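Local coordinates for probable secreted solute-binding lipoprotein (Streptomyces coelicolor, PDB 3I3V) that probably serves as the extracellular solute-binding component of a membrane transport system, capturing a solute outside the cell, at residues T124-D136 against K258-L270. Sequence-based numbering, arbitrary orientation.
Sequences TNWPVAYNRALLD and KVAGHTEVGGWPL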
# COMPACT_ATOMS: atom_id res chain seq x y z
N THR C 124 1.28 -49.49 20.97
CA THR C 124 0.34 -50.45 21.51
C THR C 124 -0.38 -49.89 22.71
O THR C 124 0.22 -49.23 23.56
CB THR C 124 1.01 -51.75 21.98
OG1 THR C 124 1.78 -52.32 20.91
CG2 THR C 124 -0.05 -52.74 22.43
N ASN C 125 -1.69 -50.13 22.74
CA ASN C 125 -2.54 -49.74 23.85
C ASN C 125 -2.88 -51.11 24.39
O ASN C 125 -3.31 -51.99 23.64
CB ASN C 125 -3.81 -49.03 23.37
CG ASN C 125 -3.86 -47.59 23.82
OD1 ASN C 125 -3.40 -46.69 23.12
ND2 ASN C 125 -4.43 -47.36 25.00
N TRP C 126 -2.65 -51.32 25.68
CA TRP C 126 -2.88 -52.61 26.32
C TRP C 126 -3.76 -52.40 27.55
O TRP C 126 -3.28 -52.40 28.68
CB TRP C 126 -1.51 -53.16 26.76
CG TRP C 126 -1.40 -54.62 27.01
CD1 TRP C 126 -2.24 -55.41 27.75
CD2 TRP C 126 -0.31 -55.46 26.62
NE1 TRP C 126 -1.74 -56.69 27.84
CE2 TRP C 126 -0.56 -56.75 27.15
CE3 TRP C 126 0.85 -55.25 25.86
CZ2 TRP C 126 0.32 -57.82 26.95
CZ3 TRP C 126 1.72 -56.32 25.66
CH2 TRP C 126 1.45 -57.58 26.20
N PRO C 127 -5.08 -52.23 27.34
CA PRO C 127 -6.02 -52.01 28.45
C PRO C 127 -6.70 -53.25 29.03
O PRO C 127 -6.40 -54.39 28.66
CB PRO C 127 -7.03 -51.05 27.83
CG PRO C 127 -7.18 -51.66 26.44
CD PRO C 127 -5.74 -51.98 26.04
N VAL C 128 -7.65 -53.00 29.93
CA VAL C 128 -8.42 -54.06 30.57
C VAL C 128 -9.86 -54.00 30.05
O VAL C 128 -10.52 -52.96 30.14
CB VAL C 128 -8.45 -53.89 32.11
CG1 VAL C 128 -9.16 -55.07 32.74
CG2 VAL C 128 -7.04 -53.77 32.65
N ALA C 129 -10.33 -55.11 29.50
CA ALA C 129 -11.69 -55.21 28.97
C ALA C 129 -12.60 -55.89 30.00
O ALA C 129 -12.24 -56.92 30.57
CB ALA C 129 -11.67 -56.01 27.67
N TYR C 130 -13.78 -55.30 30.21
CA TYR C 130 -14.77 -55.81 31.16
C TYR C 130 -16.08 -56.15 30.45
O TYR C 130 -16.70 -55.28 29.83
CB TYR C 130 -15.06 -54.75 32.24
CG TYR C 130 -13.85 -54.34 33.06
CD1 TYR C 130 -13.58 -54.94 34.29
CD2 TYR C 130 -12.98 -53.35 32.61
CE1 TYR C 130 -12.48 -54.57 35.04
CE2 TYR C 130 -11.87 -52.97 33.36
CZ TYR C 130 -11.63 -53.58 34.58
OH TYR C 130 -10.55 -53.21 35.33
N ASN C 131 -16.50 -57.40 30.54
CA ASN C 131 -17.74 -57.84 29.91
C ASN C 131 -18.92 -57.44 30.80
O ASN C 131 -19.12 -57.99 31.88
CB ASN C 131 -17.68 -59.37 29.70
CG ASN C 131 -18.94 -59.93 29.05
OD1 ASN C 131 -18.90 -60.99 28.43
ND2 ASN C 131 -20.05 -59.23 29.21
N ARG C 132 -19.70 -56.45 30.35
CA ARG C 132 -20.84 -55.95 31.11
C ARG C 132 -21.97 -56.96 31.29
O ARG C 132 -22.53 -57.09 32.37
CB ARG C 132 -21.40 -54.69 30.46
CG ARG C 132 -20.78 -53.41 30.97
CD ARG C 132 -21.24 -53.13 32.38
NE ARG C 132 -20.77 -51.83 32.84
CZ ARG C 132 -21.06 -51.33 34.03
NH1 ARG C 132 -21.82 -52.02 34.87
NH2 ARG C 132 -20.59 -50.14 34.39
N ALA C 133 -22.32 -57.65 30.21
CA ALA C 133 -23.38 -58.64 30.28
C ALA C 133 -23.11 -59.59 31.44
O ALA C 133 -24.02 -59.94 32.19
CB ALA C 133 -23.46 -59.41 28.98
N LEU C 134 -21.86 -60.00 31.59
CA LEU C 134 -21.50 -60.93 32.67
C LEU C 134 -21.42 -60.25 34.04
O LEU C 134 -21.74 -60.88 35.05
CB LEU C 134 -20.19 -61.64 32.33
CG LEU C 134 -20.28 -62.76 31.27
CD1 LEU C 134 -20.99 -63.97 31.84
CD2 LEU C 134 -21.03 -62.25 30.05
N LEU C 135 -21.00 -58.99 34.08
CA LEU C 135 -20.93 -58.28 35.35
C LEU C 135 -22.36 -58.05 35.85
O LEU C 135 -22.62 -58.03 37.06
CB LEU C 135 -20.22 -56.93 35.21
CG LEU C 135 -18.69 -56.94 34.99
CD1 LEU C 135 -18.17 -55.51 34.93
CD2 LEU C 135 -18.02 -57.71 36.11
N ASP C 136 -23.29 -57.90 34.90
CA ASP C 136 -24.70 -57.70 35.23
C ASP C 136 -25.31 -58.98 35.78
O ASP C 136 -26.02 -58.93 36.79
CB ASP C 136 -25.49 -57.24 33.99
CG ASP C 136 -25.32 -55.76 33.69
OD1 ASP C 136 -24.91 -54.99 34.58
OD2 ASP C 136 -25.64 -55.35 32.55
N LYS C 258 -20.46 -59.92 18.74
CA LYS C 258 -21.60 -60.12 19.63
C LYS C 258 -21.16 -59.83 21.07
O LYS C 258 -21.86 -59.15 21.82
CB LYS C 258 -22.12 -61.56 19.53
CG LYS C 258 -22.59 -61.95 18.14
CD LYS C 258 -23.92 -61.29 17.80
CE LYS C 258 -25.09 -61.92 18.57
NZ LYS C 258 -24.93 -61.82 20.05
N VAL C 259 -20.00 -60.37 21.43
CA VAL C 259 -19.42 -60.19 22.76
C VAL C 259 -18.92 -58.76 22.95
O VAL C 259 -19.15 -58.15 23.99
CB VAL C 259 -18.24 -61.14 22.99
CG1 VAL C 259 -17.70 -60.98 24.40
CG2 VAL C 259 -18.67 -62.58 22.72
N ALA C 260 -18.22 -58.24 21.94
CA ALA C 260 -17.67 -56.88 21.99
C ALA C 260 -18.76 -55.83 22.16
O ALA C 260 -18.52 -54.78 22.74
CB ALA C 260 -16.88 -56.60 20.71
N GLY C 261 -19.95 -56.13 21.64
CA GLY C 261 -21.05 -55.19 21.75
C GLY C 261 -21.28 -54.70 23.17
O GLY C 261 -21.49 -53.50 23.39
N HIS C 262 -21.24 -55.62 24.13
CA HIS C 262 -21.43 -55.27 25.53
C HIS C 262 -20.15 -55.41 26.36
O HIS C 262 -20.18 -55.92 27.48
CB HIS C 262 -22.57 -56.10 26.15
CG HIS C 262 -22.45 -57.58 25.93
ND1 HIS C 262 -23.33 -58.28 25.13
CD2 HIS C 262 -21.61 -58.50 26.45
CE1 HIS C 262 -23.03 -59.57 25.17
NE2 HIS C 262 -21.99 -59.73 25.97
N THR C 263 -19.03 -54.96 25.80
CA THR C 263 -17.74 -55.00 26.49
C THR C 263 -17.24 -53.56 26.64
O THR C 263 -17.41 -52.73 25.75
CB THR C 263 -16.69 -55.86 25.71
OG1 THR C 263 -17.00 -57.25 25.86
CG2 THR C 263 -15.28 -55.63 26.26
N GLU C 264 -16.63 -53.28 27.78
CA GLU C 264 -16.11 -51.96 28.06
C GLU C 264 -14.64 -52.03 28.46
O GLU C 264 -14.24 -52.95 29.17
CB GLU C 264 -16.91 -51.30 29.18
CG GLU C 264 -18.25 -50.76 28.75
CD GLU C 264 -19.04 -50.17 29.90
OE1 GLU C 264 -18.42 -49.51 30.77
OE2 GLU C 264 -20.27 -50.36 29.93
N VAL C 265 -13.84 -51.07 28.02
CA VAL C 265 -12.42 -51.06 28.36
C VAL C 265 -12.08 -50.01 29.40
O VAL C 265 -12.65 -48.92 29.42
CB VAL C 265 -11.54 -50.82 27.11
CG1 VAL C 265 -11.70 -51.96 26.12
CG2 VAL C 265 -11.89 -49.50 26.47
N GLY C 266 -11.14 -50.37 30.27
CA GLY C 266 -10.69 -49.48 31.32
C GLY C 266 -9.26 -49.84 31.69
O GLY C 266 -8.50 -50.35 30.86
N GLY C 267 -8.89 -49.57 32.94
CA GLY C 267 -7.55 -49.88 33.40
C GLY C 267 -7.63 -50.88 34.54
O GLY C 267 -8.72 -51.27 34.96
N TRP C 268 -6.48 -51.29 35.05
CA TRP C 268 -6.45 -52.25 36.15
C TRP C 268 -6.66 -51.50 37.47
O TRP C 268 -6.00 -50.49 37.74
CB TRP C 268 -5.13 -53.02 36.14
CG TRP C 268 -5.10 -54.12 37.15
CD1 TRP C 268 -4.71 -54.01 38.46
CD2 TRP C 268 -5.56 -55.46 36.97
NE1 TRP C 268 -4.92 -55.21 39.10
CE2 TRP C 268 -5.44 -56.11 38.22
CE3 TRP C 268 -6.08 -56.18 35.89
CZ2 TRP C 268 -5.81 -57.44 38.41
CZ3 TRP C 268 -6.45 -57.50 36.07
CH2 TRP C 268 -6.31 -58.12 37.32
N PRO C 269 -7.60 -51.97 38.31
CA PRO C 269 -7.90 -51.35 39.60
C PRO C 269 -6.67 -51.03 40.43
O PRO C 269 -5.66 -51.72 40.33
CB PRO C 269 -8.80 -52.38 40.27
CG PRO C 269 -9.58 -52.91 39.11
CD PRO C 269 -8.48 -53.13 38.07
N LEU C 270 -6.76 -49.99 41.24
CA LEU C 270 -5.65 -49.56 42.09
C LEU C 270 -5.81 -49.97 43.55
O LEU C 270 -6.93 -50.12 44.05
CB LEU C 270 -5.51 -48.04 42.03
CG LEU C 270 -5.25 -47.35 40.69
CD1 LEU C 270 -5.24 -45.87 40.92
CD2 LEU C 270 -3.93 -47.81 40.08
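Strands 128-131 and 263-266 form an antiparallel pair in a β-sheet of this solute-binding protein fold, their axes running at 149°, with V128 facing G266 and Y130 facing E264 as hydrogen-bonded pairs. Each pair makes two backbone bonds; the shortest joins Y130 N to E264 O at 2.6 Å. A129 and V265 lie between them, and N131 and T263 follow beyond Y130-E264, both as non-hydrogen-bonded pairs; the A129 CB methyl lies 3.9 Å from T263 CG2. Y130 extends the pairing beyond the last bridge: with CG anti to its carbonyl carbon (chi1 -60°), the ring runs alongside the second strand with its edge turned to E264 O and G267 O, and OH donates to G267 O at 2.7 Å, tilted from that carbonyl's plane. Y130 OH also touches P269 CD at 3.4 Å. A phenylalanine here would probably keep the ring packing but leave G267 O without this donor and the turn after the strand less firmly fixed. V128 CG2 reaches the backbone at W268 N, 3.5 Å away. At the other end, where helix 132-138 starts, R132 N donates to H262 O, while R132 NE meets E264 OE2 at 3.3 Å from above the carboxylate plane, a long salt bridge bent to 139° at the hydrogen; NH1 is taken by D141 O. A133 CB sits over one face of the H262 imidazole, 3.5 Å from its centroid, and E240 accepts from NE2. Strand 122-131 also pairs with strands 242-246 and 280-284; helix 339-345 packs on T263 and V265, and helix 172-182 on W268.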